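Side-chain contacts in P91 (Metagenome, PDB 4ZI5), which hydrolyses phosphotriesters as a promiscuous activity and belongs to the dienelactone hydrolase family of alpha/beta hydrolases: residues A[19-22]-A[27-30]; A[76-81]-A[94-99]; A[101-106]-A[130-135]; A[193-196]-A[201-204]. All blocks are in the same frame, centred on the assembly; numbering follows the deposited sequence.

Along the chain the four contacts follow one another in series, each closing before the next opens. Interaction 1 lies in the hairpin of strands 15-23 and 26-34 at one end of the sheet, and interaction 4 joins helix 185-198 to strand 202-207 at the far end, their centres 32 Å apart across the middle of the chain. Interactions 2 and 3, with centres 8 Å apart, meet through Tyr96, Phe132 and Trp103 and tie helix 90-97, helix 100-115 and the start of helix 132-142 together beside the probable nucleophile elbow. Asp76 and Arg106 connect this aromatic cluster back to the hairpin, whereas interaction 4 faces the second subunit.

Interaction 1. Residues A[19-22]-A[27-30]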
# COMPACT_ATOMS: atom_id res chain seq x y z
N VAL A 19 15.70 11.16 26.95
CA VAL A 19 17.06 10.83 26.54
C VAL A 19 17.74 12.10 26.05
O VAL A 19 17.34 12.66 25.04
CB VAL A 19 17.07 9.75 25.42
CG1 VAL A 19 18.48 9.47 24.92
CG2 VAL A 19 16.44 8.46 25.95
N ASP A 20 18.80 12.50 26.76
CA ASP A 20 19.66 13.62 26.37
C ASP A 20 20.69 13.15 25.36
O ASP A 20 21.31 12.12 25.55
CB ASP A 20 20.40 14.17 27.60
CG ASP A 20 19.47 14.80 28.60
OD1 ASP A 20 18.73 15.72 28.22
OD2 ASP A 20 19.47 14.37 29.78
N TYR A 21 20.84 13.88 24.27
CA TYR A 21 21.91 13.61 23.32
C TYR A 21 22.32 14.91 22.65
O TYR A 21 21.64 15.92 22.80
CB TYR A 21 21.48 12.52 22.30
CG TYR A 21 20.29 12.83 21.40
CD1 TYR A 21 18.99 12.68 21.84
CD2 TYR A 21 20.48 13.25 20.09
CE1 TYR A 21 17.90 12.95 21.01
CE2 TYR A 21 19.42 13.52 19.26
CZ TYR A 21 18.13 13.37 19.71
OH TYR A 21 17.08 13.61 18.85
N THR A 22 23.44 14.90 21.92
CA THR A 22 23.97 16.11 21.31
C THR A 22 24.27 15.93 19.83
O THR A 22 24.55 14.83 19.36
CB THR A 22 25.27 16.54 22.00
OG1 THR A 22 26.20 15.47 21.88
CG2 THR A 22 25.08 16.85 23.46
N ARG A 27 22.07 20.64 22.07
CA ARG A 27 21.63 19.61 23.01
C ARG A 27 20.19 19.25 22.69
O ARG A 27 19.33 20.13 22.59
CB ARG A 27 21.71 20.08 24.44
CG ARG A 27 23.14 20.39 24.87
CD ARG A 27 23.26 20.42 26.39
NE ARG A 27 24.65 20.49 26.78
CZ ARG A 27 25.53 19.49 26.74
NH1 ARG A 27 25.19 18.28 26.35
NH2 ARG A 27 26.78 19.71 27.12
N CYS A 28 19.95 17.95 22.52
CA CYS A 28 18.64 17.43 22.18
C CYS A 28 18.06 16.62 23.33
O CYS A 28 18.78 15.99 24.10
CB CYS A 28 18.74 16.58 20.91
SG CYS A 28 19.40 17.48 19.48
N ILE A 29 16.74 16.66 23.44
CA ILE A 29 16.04 15.90 24.46
C ILE A 29 14.93 15.10 23.79
O ILE A 29 13.84 15.61 23.55
CB ILE A 29 15.45 16.78 25.56
CG1 ILE A 29 16.45 17.89 26.00
CG2 ILE A 29 15.08 15.89 26.73
CD1 ILE A 29 15.78 19.08 26.66
N GLY A 30 15.23 13.86 23.48
CA GLY A 30 14.22 12.96 22.92
C GLY A 30 13.45 12.22 24.01
O GLY A 30 13.78 12.31 25.20
O HOH W 1 20.11 17.33 26.01
O HOH W 2 22.80 17.01 25.68
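Cys28 O is gripped by two donors: Tyr21 N at 3.0 Å and a water, which also donates to Asp20 OD1. The bonds belong to the antiparallel beta hairpin of strands 15-23 and 26-34, in which Val19 pairs with Gly30 and Tyr21 with Cys28 as hydrogen-bonded pairs. The return bond, from Cys28 N to Tyr21 O, is short at 2.7 Å and nearly straight at 165°. A second water accepts from Arg27 NH1 and gives Tyr21 O only a weak bond.

On the face carrying Tyr21 and Cys28, the phenol ring folds back over its cross-strand neighbour. A chi1 of 62° sets Tyr21 CG between the backbone N and the carbonyl carbon, and the ring lies with one face on Cys28 CB, which stands 3.5 Å from the centroid in a CH-pi contact. Cys28 SG sits obliquely, 4.5 Å from that centroid. Further along, Tyr21 CE1 lies 3.7 Å from Gly30 N, so the ring touches the glycine backbone as well. Beyond the hairpin, the Tyr21 hydroxyl is bonded to Asp76 N, while Ala109, Ala110 and Ala113 of helix 100-115 pack against the ring.

The other face is more exposed. There Asp20 runs alongside Ile29 and Thr22 alongside Arg27, with Asp20 OD1 3.9 Å from both Ile29 CG1 and CG2.

Interaction 2. Residues A[76-81]-A[94-99]; sequences DMHGDA and QGYYGD
The side chains of Tyr96 and His78 run at about a right angle to each other, the phenol reaching from helix 90-97 into the loop that follows strand 71-74 of this alpha/beta hydrolase fold. They meet rim to rim rather than face to face, although their ring planes are inclined by only 30° and the centroids lie 5.9 Å apart. Tyr96 OH comes to the imidazole edge, close to the ring plane, and forms a hydrogen bond of 2.8 Å with His78 ND1, in which either atom could be the donor. ND1 lies in the plane of the tyrosine ring, at its edge. With chi1 at -61°, Tyr96 CG is anti to its carbonyl carbon, and the phenol projects from the helix to end between the imidazole and the backbone of Met77.

Met77 O lies near the ring plane too, 3.1 Å from Tyr96 OH, a weak bond whose proton is not settled. This carbonyl also accepts from Arg106 NH1, which probably polarises it. The far nitrogen of the imidazole, NE2, is bonded to Ala51 O, and these two partners fix the rotation of the His78 ring. Met77 bends at both chi2 and chi3, bringing its CE to 4.3 Å from Tyr96 CE1. Phe132 and Trp103 also meet the tyrosine ring.

The loop is held in shape by an Asx motif at Asp76. Asp76 OD1 accepts from Gly79 N, while Asp76 OD2 accepts from Ala81 N at 2.8 Å and also from Ile29 N of the hairpin; Gly79 N and Ala81 N both stand above the carboxylate plane.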
# COMPACT_ATOMS: atom_id res chain seq x y z
N ASP A 76 14.20 14.67 18.91
CA ASP A 76 14.22 16.13 19.00
C ASP A 76 15.16 16.65 17.93
O ASP A 76 16.39 16.67 18.14
CB ASP A 76 14.68 16.54 20.39
CG ASP A 76 14.84 18.07 20.56
OD1 ASP A 76 14.34 18.82 19.69
OD2 ASP A 76 15.53 18.50 21.52
N MET A 77 14.62 17.09 16.79
CA MET A 77 15.47 17.67 15.73
C MET A 77 15.93 19.08 16.04
O MET A 77 17.07 19.43 15.77
CB MET A 77 14.79 17.65 14.35
CG MET A 77 14.65 16.27 13.77
SD MET A 77 16.19 15.49 13.29
CE MET A 77 16.57 16.39 11.79
N HIS A 78 15.04 19.89 16.62
CA HIS A 78 15.32 21.30 16.82
C HIS A 78 16.30 21.59 17.94
O HIS A 78 17.05 22.56 17.85
CB HIS A 78 14.02 22.06 17.05
CG HIS A 78 13.05 21.92 15.92
ND1 HIS A 78 13.44 21.74 14.61
CD2 HIS A 78 11.70 21.94 15.90
CE1 HIS A 78 12.38 21.65 13.84
NE2 HIS A 78 11.31 21.77 14.60
N GLY A 79 16.35 20.73 18.95
CA GLY A 79 17.20 20.98 20.12
C GLY A 79 16.42 21.65 21.23
O GLY A 79 15.46 22.37 20.95
N ASP A 80 16.81 21.36 22.47
CA ASP A 80 16.12 21.83 23.68
C ASP A 80 14.61 21.50 23.71
O ASP A 80 13.81 22.21 24.33
CB ASP A 80 16.34 23.36 23.85
CG ASP A 80 17.78 23.78 23.55
OD1 ASP A 80 18.70 22.93 23.67
OD2 ASP A 80 18.00 24.95 23.18
N ALA A 81 14.24 20.39 23.06
CA ALA A 81 12.84 20.00 22.88
C ALA A 81 11.92 21.13 22.38
O ALA A 81 10.75 21.16 22.72
CB ALA A 81 12.29 19.39 24.17
N GLN A 94 14.11 26.18 7.06
CA GLN A 94 14.95 26.57 5.92
C GLN A 94 16.40 26.32 6.21
O GLN A 94 17.16 26.02 5.30
CB GLN A 94 14.71 28.05 5.55
CG GLN A 94 13.31 28.33 5.03
CD GLN A 94 12.88 27.38 3.91
OE1 GLN A 94 13.65 27.14 2.97
NE2 GLN A 94 11.68 26.83 4.02
N GLY A 95 16.77 26.41 7.48
CA GLY A 95 18.06 25.95 7.96
C GLY A 95 18.41 24.55 7.47
O GLY A 95 19.53 24.29 7.01
N TYR A 96 17.43 23.65 7.56
CA TYR A 96 17.63 22.26 7.17
C TYR A 96 17.69 22.13 5.65
O TYR A 96 18.59 21.46 5.14
CB TYR A 96 16.54 21.34 7.72
CG TYR A 96 16.42 21.29 9.23
CD1 TYR A 96 17.40 20.68 10.02
CD2 TYR A 96 15.30 21.81 9.88
CE1 TYR A 96 17.28 20.62 11.41
CE2 TYR A 96 15.16 21.75 11.25
CZ TYR A 96 16.14 21.15 12.02
OH TYR A 96 15.94 21.13 13.40
N TYR A 97 16.75 22.74 4.93
CA TYR A 97 16.73 22.60 3.47
C TYR A 97 17.97 23.23 2.82
O TYR A 97 18.47 22.73 1.83
CB TYR A 97 15.47 23.23 2.86
CG TYR A 97 14.14 22.57 3.21
CD1 TYR A 97 14.07 21.31 3.81
CD2 TYR A 97 12.94 23.21 2.87
CE1 TYR A 97 12.85 20.72 4.10
CE2 TYR A 97 11.71 22.62 3.15
CZ TYR A 97 11.67 21.37 3.77
OH TYR A 97 10.47 20.77 4.05
N GLY A 98 18.46 24.33 3.41
CA GLY A 98 19.66 25.01 2.89
C GLY A 98 21.00 24.39 3.29
O GLY A 98 22.04 24.86 2.82
N ASP A 99 20.98 23.36 4.16
CA ASP A 99 22.19 22.66 4.55
C ASP A 99 21.83 21.22 4.91
O ASP A 99 21.64 20.89 6.07
CB ASP A 99 22.86 23.38 5.73
CG ASP A 99 24.21 22.80 6.11
OD1 ASP A 99 24.63 21.71 5.64
OD2 ASP A 99 24.87 23.47 6.92

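Interaction 3. Residues A[101-106]-A[130-135]; sequences AHWRRR and FCFGGA
Trp103 and Ala135 mark the nearest backbone approach of the two segments, with CA atoms 10.2 Å apart, so side chains must bridge the gap. Segment 101-106 is helical throughout; in the other, Cys131 is the N-cap of helix 132-142, and its strained backbone, with positive phi, is consistent with a nucleophile elbow, as is the Gly-x-Cys-x-Gly sequence around it.

Trp103 spans most of the distance. Its CG is anti to the backbone N (chi1 -177°), which directs the indole at the start of the opposite helix. Phe132 slides past it in the opposite direction: the phenyl and the five-membered ring are nearly parallel, with planes at 14°, but are shifted so far that little of one lies over the other. Phe132 CE1 thus rests toward the rim of the indole, 3.5 Å from Trp103 CZ2. At the indole edge, Ala135 CB packs near the ring plane, 3.8 Å from Trp103 CZ2. The buried Trp103 NE1 is satisfied by Thr136 OG1, one residue further along.

Tyr96 of helix 90-97 meets both rings, so helix 100-115 is packed through aromatics against that helix and against helix 132-142, which leaves the end of strand 125-130.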
# COMPACT_ATOMS: atom_id res chain seq x y z
N ALA A 101 23.57 18.48 4.69
CA ALA A 101 24.56 17.80 5.50
C ALA A 101 24.29 17.99 7.01
O ALA A 101 24.40 17.05 7.80
CB ALA A 101 25.99 18.24 5.12
N HIS A 102 23.96 19.21 7.40
CA HIS A 102 23.61 19.52 8.79
C HIS A 102 22.32 18.80 9.22
O HIS A 102 22.23 18.22 10.31
CB HIS A 102 23.45 21.04 8.94
CG HIS A 102 22.53 21.47 10.03
ND1 HIS A 102 22.92 21.51 11.35
CD2 HIS A 102 21.24 21.89 9.99
CE1 HIS A 102 21.90 21.93 12.08
NE2 HIS A 102 20.87 22.16 11.29
N TRP A 103 21.34 18.83 8.34
CA TRP A 103 20.08 18.11 8.54
C TRP A 103 20.31 16.62 8.79
O TRP A 103 19.80 16.04 9.75
CB TRP A 103 19.22 18.36 7.31
CG TRP A 103 17.82 17.78 7.30
CD1 TRP A 103 17.15 17.14 8.30
CD2 TRP A 103 16.92 17.87 6.21
NE1 TRP A 103 15.88 16.79 7.87
CE2 TRP A 103 15.72 17.22 6.59
CE3 TRP A 103 17.02 18.40 4.91
CZ2 TRP A 103 14.62 17.13 5.73
CZ3 TRP A 103 15.93 18.30 4.06
CH2 TRP A 103 14.75 17.67 4.47
N ARG A 104 21.17 16.03 7.96
CA ARG A 104 21.54 14.63 8.09
C ARG A 104 22.28 14.30 9.38
O ARG A 104 22.00 13.28 9.99
CB ARG A 104 22.32 14.17 6.86
CG ARG A 104 21.43 14.10 5.63
CD ARG A 104 22.20 14.06 4.30
NE ARG A 104 21.30 14.09 3.13
CZ ARG A 104 21.58 13.61 1.91
NH1 ARG A 104 22.76 13.03 1.64
NH2 ARG A 104 20.68 13.69 0.93
N ARG A 105 23.17 15.18 9.82
CA ARG A 105 23.88 14.97 11.08
C ARG A 105 22.92 15.01 12.25
O ARG A 105 23.06 14.22 13.17
CB ARG A 105 24.97 16.02 11.32
CG ARG A 105 26.19 15.90 10.45
CD ARG A 105 27.32 16.78 11.01
NE ARG A 105 27.03 18.21 10.94
CZ ARG A 105 27.17 18.98 9.86
NH1 ARG A 105 27.56 18.47 8.69
NH2 ARG A 105 26.89 20.27 9.92
N ARG A 106 21.96 15.92 12.20
CA ARG A 106 20.97 16.04 13.25
C ARG A 106 20.09 14.79 13.34
O ARG A 106 19.78 14.32 14.45
CB ARG A 106 20.14 17.32 13.04
CG ARG A 106 19.22 17.70 14.20
CD ARG A 106 19.94 18.01 15.48
NE ARG A 106 20.89 19.11 15.31
CZ ARG A 106 20.59 20.41 15.29
NH1 ARG A 106 19.35 20.85 15.41
NH2 ARG A 106 21.58 21.30 15.14
N PHE A 130 6.94 11.97 9.96
CA PHE A 130 5.70 12.65 9.57
C PHE A 130 6.04 14.02 9.02
O PHE A 130 6.70 14.79 9.69
CB PHE A 130 4.79 12.77 10.78
CG PHE A 130 4.47 11.44 11.39
CD1 PHE A 130 5.31 10.89 12.32
CD2 PHE A 130 3.35 10.72 10.97
CE1 PHE A 130 5.05 9.65 12.85
CE2 PHE A 130 3.06 9.49 11.53
CZ PHE A 130 3.93 8.94 12.46
N CYS A 131 5.63 14.28 7.78
CA CYS A 131 5.89 15.57 7.09
C CYS A 131 7.37 15.83 6.94
O CYS A 131 8.06 15.02 6.34
CB CYS A 131 5.23 16.75 7.81
SG CYS A 131 3.56 16.36 8.05
N PHE A 132 7.87 16.92 7.51
CA PHE A 132 9.33 17.16 7.59
C PHE A 132 10.10 15.94 8.14
O PHE A 132 11.21 15.65 7.67
CB PHE A 132 9.60 18.42 8.42
CG PHE A 132 11.02 18.59 8.82
CD1 PHE A 132 11.97 18.96 7.88
CD2 PHE A 132 11.42 18.37 10.13
CE1 PHE A 132 13.31 19.11 8.25
CE2 PHE A 132 12.75 18.54 10.51
CZ PHE A 132 13.69 18.91 9.57
N GLY A 133 9.51 15.23 9.10
CA GLY A 133 10.11 14.00 9.62
C GLY A 133 10.19 12.88 8.61
O GLY A 133 11.14 12.09 8.63
N GLY A 134 9.22 12.81 7.71
CA GLY A 134 9.30 11.90 6.59
C GLY A 134 10.44 12.23 5.66
O GLY A 134 11.23 11.35 5.27
N ALA A 135 10.56 13.51 5.29
CA ALA A 135 11.70 13.96 4.49
C ALA A 135 13.03 13.65 5.18
O ALA A 135 13.98 13.23 4.52
CB ALA A 135 11.57 15.45 4.18

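Interaction 4. Residues A[193-196]-A[201-204]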
# COMPACT_ATOMS: atom_id res chain seq x y z
N ASP A 193 11.90 7.28 -9.43
CA ASP A 193 12.92 6.96 -10.47
C ASP A 193 14.30 6.71 -9.86
O ASP A 193 15.04 5.87 -10.36
CB ASP A 193 12.97 8.08 -11.50
CG ASP A 193 11.83 8.02 -12.49
OD1 ASP A 193 11.13 6.96 -12.58
OD2 ASP A 193 11.64 9.01 -13.22
N GLU A 194 14.61 7.39 -8.75
CA GLU A 194 15.86 7.10 -7.99
C GLU A 194 15.78 5.70 -7.42
O GLU A 194 16.73 4.92 -7.54
CB GLU A 194 16.07 8.09 -6.85
CG GLU A 194 16.27 9.53 -7.29
CD GLU A 194 16.09 10.53 -6.14
OE1 GLU A 194 15.92 10.13 -4.96
OE2 GLU A 194 16.12 11.74 -6.42
N PHE A 195 14.64 5.37 -6.80
CA PHE A 195 14.46 4.03 -6.24
C PHE A 195 14.57 2.93 -7.30
O PHE A 195 15.20 1.88 -7.06
CB PHE A 195 13.11 3.87 -5.54
CG PHE A 195 12.86 4.80 -4.40
CD1 PHE A 195 13.89 5.40 -3.67
CD2 PHE A 195 11.56 5.02 -3.99
CE1 PHE A 195 13.60 6.24 -2.61
CE2 PHE A 195 11.27 5.84 -2.92
CZ PHE A 195 12.30 6.44 -2.22
N ARG A 196 13.95 3.16 -8.45
CA ARG A 196 14.04 2.24 -9.60
C ARG A 196 15.49 2.04 -10.06
O ARG A 196 15.95 0.90 -10.20
CB ARG A 196 13.23 2.78 -10.78
CG ARG A 196 11.73 2.68 -10.63
CD ARG A 196 11.02 3.01 -11.95
NE ARG A 196 9.58 2.91 -11.83
CZ ARG A 196 8.78 3.95 -11.66
NH1 ARG A 196 9.28 5.18 -11.58
NH2 ARG A 196 7.46 3.77 -11.55
N ASP A 201 14.45 -1.70 -2.31
CA ASP A 201 13.20 -2.38 -1.95
C ASP A 201 12.17 -1.34 -1.54
O ASP A 201 12.14 -0.92 -0.39
CB ASP A 201 13.44 -3.38 -0.80
CG ASP A 201 12.14 -4.02 -0.32
OD1 ASP A 201 11.23 -4.20 -1.16
OD2 ASP A 201 12.03 -4.34 0.88
N TRP A 202 11.36 -0.89 -2.51
CA TRP A 202 10.51 0.26 -2.32
C TRP A 202 9.03 -0.01 -2.59
O TRP A 202 8.68 -0.87 -3.40
CB TRP A 202 10.98 1.46 -3.13
CG TRP A 202 10.81 1.39 -4.63
CD1 TRP A 202 11.67 0.83 -5.54
CD2 TRP A 202 9.77 2.01 -5.38
NE1 TRP A 202 11.21 1.03 -6.81
CE2 TRP A 202 10.03 1.74 -6.75
CE3 TRP A 202 8.63 2.75 -5.03
CZ2 TRP A 202 9.19 2.20 -7.77
CZ3 TRP A 202 7.76 3.17 -6.05
CH2 TRP A 202 8.05 2.89 -7.40
N GLN A 203 8.20 0.76 -1.88
CA GLN A 203 6.78 0.87 -2.17
C GLN A 203 6.36 2.31 -2.02
O GLN A 203 6.86 3.02 -1.14
CB GLN A 203 5.93 0.07 -1.21
CG GLN A 203 6.30 -1.37 -0.97
CD GLN A 203 5.47 -1.95 0.14
OE1 GLN A 203 4.30 -2.27 -0.07
NE2 GLN A 203 6.05 -2.08 1.34
N VAL A 204 5.38 2.72 -2.82
CA VAL A 204 4.66 3.98 -2.58
C VAL A 204 3.18 3.68 -2.54
O VAL A 204 2.64 3.13 -3.50
CB VAL A 204 4.95 5.06 -3.67
CG1 VAL A 204 4.04 6.26 -3.51
CG2 VAL A 204 6.42 5.48 -3.64
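Phe195 CB presses over one face of the Trp202 indole, 3.5 Å from the centroid of the five-membered ring, a CH-pi contact that forms the tight part of this interface. Trp202 reaches it with chi1 at 71°, its CG lodged between backbone N and carbonyl carbon, which lays the indole against the helix. The phenyl ring is neither stacked nor edge-on, its plane inclined by 47° to the indole; Phe195 CD2 is 3.7 Å from Trp202 CB.

Packing is looser around the partly exposed Arg196. Its extended chain passes the six-membered part of the indole with CG 3.9 Å from Trp202 CZ2, and the guanidinium stands almost perpendicular to the ring, at 85°. In the conformer described, Arg196 NH1 makes a salt bridge of 2.8 Å with Asp193 OD1, though its hydrogen-bond geometry is weak. Arg196 NE likewise bridges to Asp179, and NH2 hydrogen-bonds to Ala178 O, both of the second subunit; the alternate conformer makes these details less certain.

Strand 202-207 continues the sheet as an antiparallel ladder with that neighbouring chain. Within its own subunit, the contact packs helix 185-198 onto this strand, completing the beta-alpha-beta unit 171-207 of the alpha/beta hydrolase fold.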